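Local coordinates for protein cruciform cutting endonuclease 1, mitochondrial (Schizosaccharomyces pombe, PDB 1KCF) that resolves four-way Holliday junctions as a homodimeric endonuclease, cutting at the point of strand exchange and apparently helping to maintain mitochondrial DNA, at residues A[29-34]-A[243-248]; A[68-73]-A[229-234]; A[83-88]-A[92-97]. All blocks are in the same frame, centred on the assembly; numbering follows the deposited sequence.

Contact 1 of 3, residues A[29-34]-A[243-248]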
ATOM      1  N   ARG A  29      -7.383  30.316   9.997  1.00 64.27           N
ATOM      2  CA  ARG A  29      -7.784  29.840   8.678  1.00 62.17           C
ATOM      3  C   ARG A  29      -7.990  28.332   8.668  1.00 59.63           C
ATOM      4  O   ARG A  29      -8.923  27.830   8.044  1.00 58.07           O
ATOM      5  CB  ARG A  29      -6.731  30.230   7.640  1.00 64.54           C
ATOM      6  N   ARG A  30      -7.108  27.617   9.358  1.00 57.47           N
ATOM      7  CA  ARG A  30      -7.188  26.162   9.439  1.00 56.46           C
ATOM      8  C   ARG A  30      -8.523  25.738  10.047  1.00 55.88           C
ATOM      9  O   ARG A  30      -9.216  24.868   9.512  1.00 55.28           O
ATOM     10  CB  ARG A  30      -6.033  25.635  10.291  1.00 56.03           C
ATOM     11  CG  ARG A  30      -5.932  24.122  10.371  1.00 56.54           C
ATOM     12  CD  ARG A  30      -4.620  23.747  11.021  1.00 58.43           C
ATOM     13  NE  ARG A  30      -3.503  24.345  10.295  1.00 61.22           N
ATOM     14  CZ  ARG A  30      -2.328  24.648  10.836  1.00 62.02           C
ATOM     15  NH1 ARG A  30      -2.105  24.411  12.122  1.00 60.19           N
ATOM     16  NH2 ARG A  30      -1.374  25.186  10.089  1.00 62.83           N
ATOM     17  N   ILE A  31      -8.874  26.365  11.166  1.00 54.84           N
ATOM     18  CA  ILE A  31     -10.125  26.080  11.855  1.00 52.97           C
ATOM     19  C   ILE A  31     -11.312  26.408  10.953  1.00 53.45           C
ATOM     20  O   ILE A  31     -12.118  25.536  10.629  1.00 52.83           O
ATOM     21  CB  ILE A  31     -10.238  26.916  13.153  1.00 52.15           C
ATOM     22  CG1 ILE A  31      -9.097  26.547  14.101  1.00 51.24           C
ATOM     23  CG2 ILE A  31     -11.591  26.684  13.823  1.00 48.63           C
ATOM     24  CD1 ILE A  31      -9.012  27.420  15.336  1.00 53.36           C
ATOM     25  N   VAL A  32     -11.402  27.669  10.546  1.00 53.71           N
ATOM     26  CA  VAL A  32     -12.490  28.138   9.695  1.00 54.98           C
ATOM     27  C   VAL A  32     -12.634  27.354   8.391  1.00 57.44           C
ATOM     28  O   VAL A  32     -13.747  27.124   7.910  1.00 56.52           O
ATOM     29  CB  VAL A  32     -12.299  29.636   9.342  1.00 55.71           C
ATOM     30  CG1 VAL A  32     -13.412  30.107   8.414  1.00 54.38           C
ATOM     31  CG2 VAL A  32     -12.278  30.472  10.614  1.00 54.93           C
ATOM     32  N   ASP A  33     -11.507  26.943   7.821  1.00 59.32           N
ATOM     33  CA  ASP A  33     -11.513  26.216   6.558  1.00 61.19           C
ATOM     34  C   ASP A  33     -11.549  24.698   6.689  1.00 60.08           C
ATOM     35  O   ASP A  33     -11.584  23.992   5.683  1.00 60.96           O
ATOM     36  CB  ASP A  33     -10.302  26.635   5.723  1.00 62.97           C
ATOM     37  CG  ASP A  33     -10.370  28.089   5.297  1.00 65.35           C
ATOM     38  OD1 ASP A  33      -9.310  28.754   5.273  1.00 67.87           O
ATOM     39  OD2 ASP A  33     -11.482  28.563   4.977  1.00 64.32           O
ATOM     40  N   SER A  34     -11.537  24.194   7.918  1.00 58.99           N
ATOM     41  CA  SER A  34     -11.590  22.750   8.139  1.00 57.31           C
ATOM     42  C   SER A  34     -12.810  22.192   7.410  1.00 56.38           C
ATOM     43  O   SER A  34     -13.921  22.689   7.579  1.00 58.57           O
ATOM     44  CB  SER A  34     -11.710  22.448   9.631  1.00 55.35           C
ATOM     45  OG  SER A  34     -12.902  23.012  10.150  1.00 58.70           O
ATOM     46  N   ALA A 243     -18.002  18.062  15.998  1.00 50.60           N
ATOM     47  CA  ALA A 243     -19.041  18.757  16.744  1.00 52.15           C
ATOM     48  C   ALA A 243     -18.496  20.106  17.199  1.00 52.82           C
ATOM     49  O   ALA A 243     -19.138  21.141  17.015  1.00 54.37           O
ATOM     50  CB  ALA A 243     -19.470  17.929  17.951  1.00 50.94           C
ATOM     51  N   GLN A 244     -17.307  20.087  17.789  1.00 53.01           N
ATOM     52  CA  GLN A 244     -16.676  21.309  18.259  1.00 54.31           C
ATOM     53  C   GLN A 244     -16.413  22.269  17.111  1.00 53.94           C
ATOM     54  O   GLN A 244     -16.442  23.482  17.293  1.00 55.28           O
ATOM     55  CB  GLN A 244     -15.364  20.994  18.971  1.00 56.54           C
ATOM     56  CG  GLN A 244     -15.533  20.286  20.301  1.00 61.91           C
ATOM     57  CD  GLN A 244     -14.932  21.069  21.453  1.00 64.90           C
ATOM     58  OE1 GLN A 244     -15.376  22.176  21.768  1.00 65.77           O
ATOM     59  NE2 GLN A 244     -13.912  20.499  22.088  1.00 66.19           N
ATOM     60  N   LEU A 245     -16.150  21.728  15.926  1.00 53.70           N
ATOM     61  CA  LEU A 245     -15.888  22.567  14.765  1.00 53.67           C
ATOM     62  C   LEU A 245     -17.148  23.296  14.306  1.00 54.35           C
ATOM     63  O   LEU A 245     -17.073  24.405  13.775  1.00 52.82           O
ATOM     64  CB  LEU A 245     -15.318  21.734  13.612  1.00 51.92           C
ATOM     65  CG  LEU A 245     -13.810  21.462  13.662  1.00 52.52           C
ATOM     66  CD1 LEU A 245     -13.423  20.519  12.538  1.00 48.10           C
ATOM     67  CD2 LEU A 245     -13.043  22.776  13.545  1.00 48.83           C
ATOM     68  N   LYS A 246     -18.303  22.671  14.509  1.00 53.82           N
ATOM     69  CA  LYS A 246     -19.564  23.290  14.119  1.00 55.48           C
ATOM     70  C   LYS A 246     -19.771  24.538  14.965  1.00 55.93           C
ATOM     71  O   LYS A 246     -20.536  25.423  14.602  1.00 58.28           O
ATOM     72  CB  LYS A 246     -20.717  22.316  14.320  1.00 55.14           C
ATOM     73  N   HIS A 247     -19.074  24.602  16.096  1.00 56.86           N
ATOM     74  CA  HIS A 247     -19.163  25.744  16.995  1.00 57.10           C
ATOM     75  C   HIS A 247     -18.039  26.740  16.736  1.00 57.19           C
ATOM     76  O   HIS A 247     -18.277  27.941  16.612  1.00 57.56           O
ATOM     77  CB  HIS A 247     -19.072  25.286  18.454  1.00 59.68           C
ATOM     78  CG  HIS A 247     -20.237  24.464  18.913  1.00 63.19           C
ATOM     79  ND1 HIS A 247     -20.682  23.354  18.227  1.00 64.32           N
ATOM     80  CD2 HIS A 247     -21.026  24.569  20.009  1.00 63.41           C
ATOM     81  CE1 HIS A 247     -21.692  22.809  18.881  1.00 65.74           C
ATOM     82  NE2 HIS A 247     -21.921  23.528  19.967  1.00 64.55           N
ATOM     83  N   TYR A 248     -16.813  26.230  16.642  1.00 56.22           N
ATOM     84  CA  TYR A 248     -15.637  27.076  16.450  1.00 56.14           C
ATOM     85  C   TYR A 248     -15.389  27.709  15.085  1.00 55.44           C
ATOM     86  O   TYR A 248     -14.682  28.711  15.004  1.00 56.23           O
ATOM     87  CB  TYR A 248     -14.384  26.320  16.891  1.00 55.52           C
ATOM     88  CG  TYR A 248     -14.310  26.102  18.383  1.00 57.24           C
ATOM     89  CD1 TYR A 248     -14.315  24.816  18.919  1.00 57.62           C
ATOM     90  CD2 TYR A 248     -14.225  27.182  19.262  1.00 56.13           C
ATOM     91  CE1 TYR A 248     -14.235  24.612  20.292  1.00 58.80           C
ATOM     92  CE2 TYR A 248     -14.146  26.986  20.635  1.00 56.79           C
ATOM     93  CZ  TYR A 248     -14.149  25.699  21.143  1.00 58.38           C
ATOM     94  OH  TYR A 248     -14.047  25.491  22.502  1.00 63.31           O
TER
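The phenol ring of Y248 meets I31 through its root alone: the in-plane edge is taken by Q244 CD, one turn earlier in the same helix, and the CG2 methyl of I31 lies 4.2 Å from Y248 CB and 3.9 Å from the backbone Y248 O. The ring itself leads away to I12 and L15 of helix 6-15. The other flat group of interest is the peptide carbonyl of I31. The hydroxyl S34 OG, at the end of segment 29-34, donates to I31 O in the carbonyl plane over 2.7 Å, with a C=O...OG angle of 155°. This hydroxyl bond fixes the rotation of the serine side chain, its OG set between the backbone N and the carbonyl carbon (chi1 61°), while S34 N gives I31 O its second donor. Helix 26-33 falls in the SAP part of the sequence, whereas helix 224-253 runs out from the RNase H-like nuclease; their meeting therefore illustrates how a small helical element can be packed on the end of a long helix belonging to the catalytic fold. The nuclease side supplies L245, whose forked end straddles the serine hydroxyl: L245 CD2 comes to 3.4 Å from S34 OG and L245 CD1 to 3.5 Å from that same OG. CD2 of L245 also lies 4.2 Å from I31 CG2, a second apolar touch beside that of I31 on Y248. No hydrogen bond joins the two segments; just beyond them, R249 NE donates to S34 O. I31 also touches C252 and L18, while T16 borders L245.

Contact 2 of 3, residues A[68-73]-A[229-234]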
ATOM      1  N   HIS A  68     -22.544   1.203  16.971  1.00 44.00           N
ATOM      2  CA  HIS A  68     -23.353   0.195  16.292  1.00 44.44           C
ATOM      3  C   HIS A  68     -22.642  -1.158  16.299  1.00 44.22           C
ATOM      4  O   HIS A  68     -23.245  -2.202  16.562  1.00 43.40           O
ATOM      5  CB  HIS A  68     -23.608   0.610  14.842  1.00 45.70           C
ATOM      6  CG  HIS A  68     -24.172   1.988  14.694  1.00 49.22           C
ATOM      7  ND1 HIS A  68     -25.360   2.372  15.272  1.00 52.07           N
ATOM      8  CD2 HIS A  68     -23.716   3.067  14.015  1.00 50.59           C
ATOM      9  CE1 HIS A  68     -25.615   3.630  14.957  1.00 52.64           C
ATOM     10  NE2 HIS A  68     -24.632   4.075  14.194  1.00 53.77           N
ATOM     11  N   ASN A  69     -21.354  -1.132  15.982  1.00 42.87           N
ATOM     12  CA  ASN A  69     -20.549  -2.342  15.949  1.00 43.17           C
ATOM     13  C   ASN A  69     -19.185  -2.000  16.503  1.00 44.51           C
ATOM     14  O   ASN A  69     -18.686  -0.891  16.305  1.00 44.99           O
ATOM     15  CB  ASN A  69     -20.428  -2.873  14.527  1.00 43.31           C
ATOM     16  CG  ASN A  69     -21.770  -3.228  13.931  1.00 46.99           C
ATOM     17  OD1 ASN A  69     -22.459  -2.377  13.373  1.00 48.39           O
ATOM     18  ND2 ASN A  69     -22.159  -4.494  14.064  1.00 46.48           N
ATOM     19  N   TRP A  70     -18.572  -2.962  17.177  1.00 43.31           N
ATOM     20  CA  TRP A  70     -17.295  -2.713  17.817  1.00 43.70           C
ATOM     21  C   TRP A  70     -16.593  -4.037  18.055  1.00 43.46           C
ATOM     22  O   TRP A  70     -17.160  -4.935  18.680  1.00 46.26           O
ATOM     23  CB  TRP A  70     -17.592  -2.001  19.135  1.00 41.44           C
ATOM     24  CG  TRP A  70     -16.439  -1.459  19.868  1.00 38.95           C
ATOM     25  CD1 TRP A  70     -15.215  -1.144  19.364  1.00 40.08           C
ATOM     26  CD2 TRP A  70     -16.419  -1.079  21.247  1.00 37.16           C
ATOM     27  NE1 TRP A  70     -14.432  -0.587  20.342  1.00 37.40           N
ATOM     28  CE2 TRP A  70     -15.145  -0.535  21.509  1.00 35.65           C
ATOM     29  CE3 TRP A  70     -17.358  -1.145  22.286  1.00 37.26           C
ATOM     30  CZ2 TRP A  70     -14.779  -0.057  22.770  1.00 34.83           C
ATOM     31  CZ3 TRP A  70     -16.995  -0.666  23.546  1.00 37.90           C
ATOM     32  CH2 TRP A  70     -15.715  -0.130  23.775  1.00 37.84           C
ATOM     33  N   SER A  71     -15.364  -4.165  17.563  1.00 42.58           N
ATOM     34  CA  SER A  71     -14.638  -5.415  17.735  1.00 43.94           C
ATOM     35  C   SER A  71     -13.156  -5.352  17.371  1.00 44.22           C
ATOM     36  O   SER A  71     -12.690  -4.405  16.725  1.00 45.43           O
ATOM     37  CB  SER A  71     -15.318  -6.509  16.896  1.00 45.11           C
ATOM     38  OG  SER A  71     -14.729  -7.778  17.104  1.00 45.99           O
ATOM     39  N   VAL A  72     -12.426  -6.374  17.810  1.00 42.60           N
ATOM     40  CA  VAL A  72     -11.003  -6.523  17.529  1.00 44.97           C
ATOM     41  C   VAL A  72     -10.864  -7.934  16.972  1.00 46.56           C
ATOM     42  O   VAL A  72     -11.317  -8.899  17.587  1.00 48.15           O
ATOM     43  CB  VAL A  72     -10.145  -6.378  18.797  1.00 45.30           C
ATOM     44  CG1 VAL A  72      -8.720  -6.792  18.507  1.00 44.90           C
ATOM     45  CG2 VAL A  72     -10.170  -4.936  19.269  1.00 49.34           C
ATOM     46  N   GLU A  73     -10.237  -8.052  15.809  1.00 46.54           N
ATOM     47  CA  GLU A  73     -10.107  -9.345  15.159  1.00 48.85           C
ATOM     48  C   GLU A  73      -8.680  -9.723  14.805  1.00 47.78           C
ATOM     49  O   GLU A  73      -7.820  -8.868  14.634  1.00 48.38           O
ATOM     50  CB  GLU A  73     -10.944  -9.350  13.878  1.00 49.51           C
ATOM     51  CG  GLU A  73     -12.368  -8.856  14.064  1.00 53.11           C
ATOM     52  CD  GLU A  73     -13.232  -9.839  14.819  1.00 54.54           C
ATOM     53  OE1 GLU A  73     -14.375  -9.476  15.171  1.00 56.31           O
ATOM     54  OE2 GLU A  73     -12.771 -10.977  15.050  1.00 56.20           O
ATOM     55  N   ALA A 229     -10.785  -0.296  22.967  1.00 39.35           N
ATOM     56  CA  ALA A 229     -10.840   1.053  23.506  1.00 39.70           C
ATOM     57  C   ALA A 229     -10.141   1.989  22.535  1.00 38.76           C
ATOM     58  O   ALA A 229     -10.581   3.115  22.315  1.00 40.81           O
ATOM     59  CB  ALA A 229     -10.162   1.102  24.871  1.00 40.29           C
ATOM     60  N   ASP A 230      -9.060   1.507  21.935  1.00 37.76           N
ATOM     61  CA  ASP A 230      -8.310   2.318  20.990  1.00 39.18           C
ATOM     62  C   ASP A 230      -9.183   2.789  19.824  1.00 40.75           C
ATOM     63  O   ASP A 230      -9.249   3.986  19.541  1.00 39.82           O
ATOM     64  CB  ASP A 230      -7.113   1.538  20.457  1.00 42.21           C
ATOM     65  CG  ASP A 230      -5.940   2.435  20.130  1.00 48.79           C
ATOM     66  OD1 ASP A 230      -5.382   3.028  21.080  1.00 48.06           O
ATOM     67  OD2 ASP A 230      -5.585   2.557  18.935  1.00 49.68           O
ATOM     68  N   SER A 231      -9.859   1.861  19.149  1.00 39.55           N
ATOM     69  CA  SER A 231     -10.704   2.252  18.024  1.00 39.75           C
ATOM     70  C   SER A 231     -11.895   3.098  18.471  1.00 39.17           C
ATOM     71  O   SER A 231     -12.348   3.976  17.736  1.00 38.48           O
ATOM     72  CB  SER A 231     -11.193   1.019  17.243  1.00 39.17           C
ATOM     73  OG  SER A 231     -12.017   0.180  18.035  1.00 40.51           O
ATOM     74  N   ALA A 232     -12.404   2.840  19.673  1.00 38.30           N
ATOM     75  CA  ALA A 232     -13.539   3.606  20.179  1.00 37.01           C
ATOM     76  C   ALA A 232     -13.120   5.058  20.431  1.00 36.46           C
ATOM     77  O   ALA A 232     -13.896   5.983  20.205  1.00 34.19           O
ATOM     78  CB  ALA A 232     -14.072   2.976  21.464  1.00 37.15           C
ATOM     79  N   LEU A 233     -11.891   5.257  20.899  1.00 35.99           N
ATOM     80  CA  LEU A 233     -11.393   6.609  21.162  1.00 36.08           C
ATOM     81  C   LEU A 233     -11.112   7.340  19.859  1.00 35.46           C
ATOM     82  O   LEU A 233     -11.176   8.570  19.802  1.00 36.25           O
ATOM     83  CB  LEU A 233     -10.121   6.566  22.011  1.00 37.29           C
ATOM     84  CG  LEU A 233     -10.286   6.136  23.470  1.00 37.60           C
ATOM     85  CD1 LEU A 233      -8.926   5.843  24.064  1.00 34.74           C
ATOM     86  CD2 LEU A 233     -10.997   7.233  24.252  1.00 38.42           C
ATOM     87  N   ILE A 234     -10.798   6.585  18.813  1.00 35.22           N
ATOM     88  CA  ILE A 234     -10.537   7.181  17.510  1.00 35.44           C
ATOM     89  C   ILE A 234     -11.842   7.745  16.951  1.00 37.61           C
ATOM     90  O   ILE A 234     -11.930   8.932  16.639  1.00 38.16           O
ATOM     91  CB  ILE A 234      -9.964   6.136  16.523  1.00 37.93           C
ATOM     92  CG1 ILE A 234      -8.518   5.795  16.902  1.00 39.88           C
ATOM     93  CG2 ILE A 234     -10.025   6.664  15.099  1.00 37.39           C
ATOM     94  CD1 ILE A 234      -7.905   4.689  16.047  1.00 40.77           C
TER
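W70 reaches helix 229-234 from strand 69-73 by the length of its side chain. CB serves as the pivot: CG stands anti to the backbone nitrogen (chi1 -171°), which carries the indole across to the helix. CD1 lies 3.7 Å from S231 OG, and that hydroxyl sits at the ring edge, close to the ring plane. NE1 follows, 3.4 Å from the same S231 OG, and hydrogen-bonds to M228 O, just before the segment. Farther out, CE2 is 3.7 Å from A232 CB, and CZ2 closes to 3.4 Å from that methyl, which approaches obliquely; CZ2 is also 4.0 Å from A229 N. W215 stacks on the ring, and V195 of helix 191-200 touches it. A leucine here would probably leave M228 O with one donor fewer and W215 without its aromatic mate. The helix thus offers the indole two small side chains, one polar and one apolar. S231 OG bonds to S53 OG and M228 O and lies beside D46, which with D230 binds magnesium; the tryptophan therefore probably packs against a second shell of the metal site.

Contact 3 of 3, residues A[83-88]-A[92-97]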
ATOM      1  N   ILE A  83     -13.223 -13.538   7.390  1.00 62.23           N
ATOM      2  CA  ILE A  83     -12.118 -13.413   6.451  1.00 61.68           C
ATOM      3  C   ILE A  83     -11.204 -14.628   6.547  1.00 62.33           C
ATOM      4  O   ILE A  83     -10.588 -14.884   7.582  1.00 62.24           O
ATOM      5  CB  ILE A  83     -11.313 -12.117   6.723  1.00 60.71           C
ATOM      6  CG1 ILE A  83     -12.171 -10.904   6.361  1.00 60.48           C
ATOM      7  CG2 ILE A  83     -10.017 -12.112   5.923  1.00 58.53           C
ATOM      8  CD1 ILE A  83     -11.534  -9.579   6.673  1.00 61.06           C
ATOM      9  N   GLN A  84     -11.138 -15.385   5.458  1.00 63.15           N
ATOM     10  CA  GLN A  84     -10.304 -16.574   5.401  1.00 61.64           C
ATOM     11  C   GLN A  84      -9.015 -16.189   4.701  1.00 60.12           C
ATOM     12  O   GLN A  84      -8.985 -16.017   3.485  1.00 60.92           O
ATOM     13  CB  GLN A  84     -11.018 -17.676   4.633  1.00 61.51           C
ATOM     14  N   TRP A  85      -7.948 -16.048   5.478  1.00 58.78           N
ATOM     15  CA  TRP A  85      -6.662 -15.658   4.930  1.00 57.44           C
ATOM     16  C   TRP A  85      -5.516 -16.361   5.643  1.00 60.23           C
ATOM     17  O   TRP A  85      -5.438 -16.359   6.870  1.00 60.21           O
ATOM     18  CB  TRP A  85      -6.491 -14.147   5.061  1.00 52.90           C
ATOM     19  CG  TRP A  85      -5.215 -13.627   4.494  1.00 47.68           C
ATOM     20  CD1 TRP A  85      -4.890 -13.515   3.176  1.00 45.28           C
ATOM     21  CD2 TRP A  85      -4.095 -13.121   5.229  1.00 45.65           C
ATOM     22  NE1 TRP A  85      -3.637 -12.964   3.042  1.00 44.88           N
ATOM     23  CE2 TRP A  85      -3.127 -12.713   4.290  1.00 45.61           C
ATOM     24  CE3 TRP A  85      -3.817 -12.970   6.594  1.00 44.77           C
ATOM     25  CZ2 TRP A  85      -1.901 -12.161   4.667  1.00 46.30           C
ATOM     26  CZ3 TRP A  85      -2.597 -12.422   6.972  1.00 44.22           C
ATOM     27  CH2 TRP A  85      -1.654 -12.024   6.010  1.00 44.78           C
ATOM     28  N   THR A  86      -4.626 -16.957   4.861  1.00 62.69           N
ATOM     29  CA  THR A  86      -3.479 -17.657   5.414  1.00 66.06           C
ATOM     30  C   THR A  86      -2.324 -16.677   5.565  1.00 67.87           C
ATOM     31  O   THR A  86      -1.968 -15.976   4.617  1.00 69.10           O
ATOM     32  CB  THR A  86      -3.053 -18.824   4.502  1.00 65.76           C
ATOM     33  OG1 THR A  86      -4.124 -19.772   4.418  1.00 67.49           O
ATOM     34  CG2 THR A  86      -1.818 -19.515   5.058  1.00 65.22           C
ATOM     35  N   GLU A  87      -1.743 -16.632   6.760  1.00 68.81           N
ATOM     36  CA  GLU A  87      -0.637 -15.726   7.032  1.00 69.15           C
ATOM     37  C   GLU A  87       0.439 -15.842   5.959  1.00 69.27           C
ATOM     38  O   GLU A  87       1.004 -16.911   5.740  1.00 70.39           O
ATOM     39  CB  GLU A  87      -0.037 -16.017   8.412  1.00 70.05           C
ATOM     40  CG  GLU A  87       0.736 -14.845   9.005  1.00 70.56           C
ATOM     41  CD  GLU A  87       1.153 -15.082  10.446  1.00 71.51           C
ATOM     42  OE1 GLU A  87       0.366 -15.685  11.207  1.00 72.85           O
ATOM     43  OE2 GLU A  87       2.263 -14.649  10.826  1.00 71.16           O
ATOM     44  N   ASP A  88       0.702 -14.727   5.287  1.00 68.38           N
ATOM     45  CA  ASP A  88       1.705 -14.652   4.231  1.00 67.93           C
ATOM     46  C   ASP A  88       1.827 -13.172   3.899  1.00 67.59           C
ATOM     47  O   ASP A  88       0.888 -12.567   3.381  1.00 69.27           O
ATOM     48  CB  ASP A  88       1.245 -15.419   2.991  1.00 68.30           C
ATOM     49  CG  ASP A  88       2.310 -15.474   1.910  1.00 68.27           C
ATOM     50  OD1 ASP A  88       3.127 -14.534   1.821  1.00 68.00           O
ATOM     51  OD2 ASP A  88       2.324 -16.454   1.137  1.00 69.75           O
ATOM     52  N   SER A  92       1.507 -10.184  -3.012  1.00 63.62           N
ATOM     53  CA  SER A  92       0.309 -10.763  -3.610  1.00 61.86           C
ATOM     54  C   SER A  92      -0.673 -11.272  -2.558  1.00 60.67           C
ATOM     55  O   SER A  92      -1.887 -11.254  -2.767  1.00 61.23           O
ATOM     56  CB  SER A  92       0.696 -11.901  -4.548  1.00 64.23           C
ATOM     57  N   SER A  93      -0.143 -11.736  -1.431  1.00 57.81           N
ATOM     58  CA  SER A  93      -0.973 -12.258  -0.355  1.00 55.02           C
ATOM     59  C   SER A  93      -1.661 -11.124   0.406  1.00 51.86           C
ATOM     60  O   SER A  93      -2.798 -11.264   0.864  1.00 48.71           O
ATOM     61  CB  SER A  93      -0.116 -13.087   0.607  1.00 56.90           C
ATOM     62  OG  SER A  93      -0.920 -13.726   1.585  1.00 58.80           O
ATOM     63  N   MET A  94      -0.962 -10.003   0.534  1.00 50.09           N
ATOM     64  CA  MET A  94      -1.500  -8.843   1.230  1.00 49.85           C
ATOM     65  C   MET A  94      -2.612  -8.186   0.417  1.00 48.16           C
ATOM     66  O   MET A  94      -3.595  -7.704   0.976  1.00 46.19           O
ATOM     67  CB  MET A  94      -0.385  -7.836   1.518  1.00 49.40           C
ATOM     68  CG  MET A  94       0.550  -8.267   2.644  1.00 53.35           C
ATOM     69  SD  MET A  94      -0.338  -8.536   4.200  1.00 54.45           S
ATOM     70  CE  MET A  94      -0.785  -6.849   4.616  1.00 54.13           C
ATOM     71  N   ALA A  95      -2.454  -8.174  -0.902  1.00 48.20           N
ATOM     72  CA  ALA A  95      -3.466  -7.590  -1.774  1.00 46.59           C
ATOM     73  C   ALA A  95      -4.742  -8.379  -1.561  1.00 46.10           C
ATOM     74  O   ALA A  95      -5.831  -7.816  -1.491  1.00 48.58           O
ATOM     75  CB  ALA A  95      -3.025  -7.682  -3.223  1.00 45.06           C
ATOM     76  N   ASP A  96      -4.593  -9.695  -1.443  1.00 47.37           N
ATOM     77  CA  ASP A  96      -5.724 -10.587  -1.223  1.00 47.99           C
ATOM     78  C   ASP A  96      -6.436 -10.235   0.080  1.00 46.77           C
ATOM     79  O   ASP A  96      -7.663 -10.185   0.135  1.00 46.34           O
ATOM     80  CB  ASP A  96      -5.244 -12.037  -1.171  1.00 52.30           C
ATOM     81  CG  ASP A  96      -6.365 -13.011  -0.882  1.00 56.59           C
ATOM     82  OD1 ASP A  96      -7.335 -13.054  -1.664  1.00 59.03           O
ATOM     83  OD2 ASP A  96      -6.276 -13.734   0.132  1.00 62.99           O
ATOM     84  N   LEU A  97      -5.658 -10.002   1.133  1.00 42.83           N
ATOM     85  CA  LEU A  97      -6.228  -9.646   2.425  1.00 42.08           C
ATOM     86  C   LEU A  97      -6.872  -8.261   2.356  1.00 40.26           C
ATOM     87  O   LEU A  97      -7.973  -8.053   2.869  1.00 38.17           O
ATOM     88  CB  LEU A  97      -5.142  -9.658   3.507  1.00 41.26           C
ATOM     89  CG  LEU A  97      -5.555  -9.252   4.925  1.00 41.91           C
ATOM     90  CD1 LEU A  97      -6.522 -10.274   5.503  1.00 38.58           C
ATOM     91  CD2 LEU A  97      -4.317  -9.147   5.796  1.00 39.40           C
TER
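W85 is gripped by residue S93 through its indole nitrogen. NE1 donates to S93 O over 2.9 Å, a bent bond (141° at the hydrogen) that reaches the acceptor from above its carbonyl plane, while L97 N bonds to the same oxygen from the opposite face. A second, weak bond runs from W85 NE1 to S93 OG, and that hydroxyl in turn donates to D88 O over 2.8 Å. The serine thus ties the indole and the chain three residues further on to a single helical turn. CG of W85 stands anti to the backbone N (chi1 -178°), which carries the indole over to helix 91-109.

L97 lies over one face of the ring: its CB makes a CH-pi contact 3.7 Å from the centroid of the five-membered ring, nearly on the normal (11° off it). The opposite face is covered near its rim by E87 CA, so the indole is clasped between the helix and its own loop. D96 OD2 stands at the ring edge, in plane, 3.4 Å from W85 CD1. M94 SD completes the shell as a Met-aromatic contact, oblique to the ring and 4.0 Å from W85 CZ2.

Further out, I83 CG2 rests against L97 CD1 at 4.0 Å, and I49 touches both W85 and M94. D88 OD1 bonds to Q90 N, an Asx turn leading into helix 91-109. Behind M94 stand M137, L138 and M141 of helix 128-151, and Y147 of the second subunit packs on S92 and A95. The whole arrangement secures the connection from strand 65-73 into helix 91-109, the opening of the crossover to strand 113-118 in this RNase H-like fold.

The three contacts sample one sheet-based nuclease fold from its core to its margins. Contact 2 lies deepest, beside the magnesium-binding aspartates, with contact 1 about 26 Å away and contact 3 about 22 Å away, measured between centres; contacts 1 and 3 are about 40 Å apart, on opposite sides of the chain's centre. Helix 224-253 is shared by contacts 1 and 2, and so runs from the catalytic core to the SAP region. Strand 65-73 leads on through contact 3 into helix 91-109. Along the sequence, contact 1 joins the outermost segments, contact 2 lies within that span, and contact 3 is the innermost and most local.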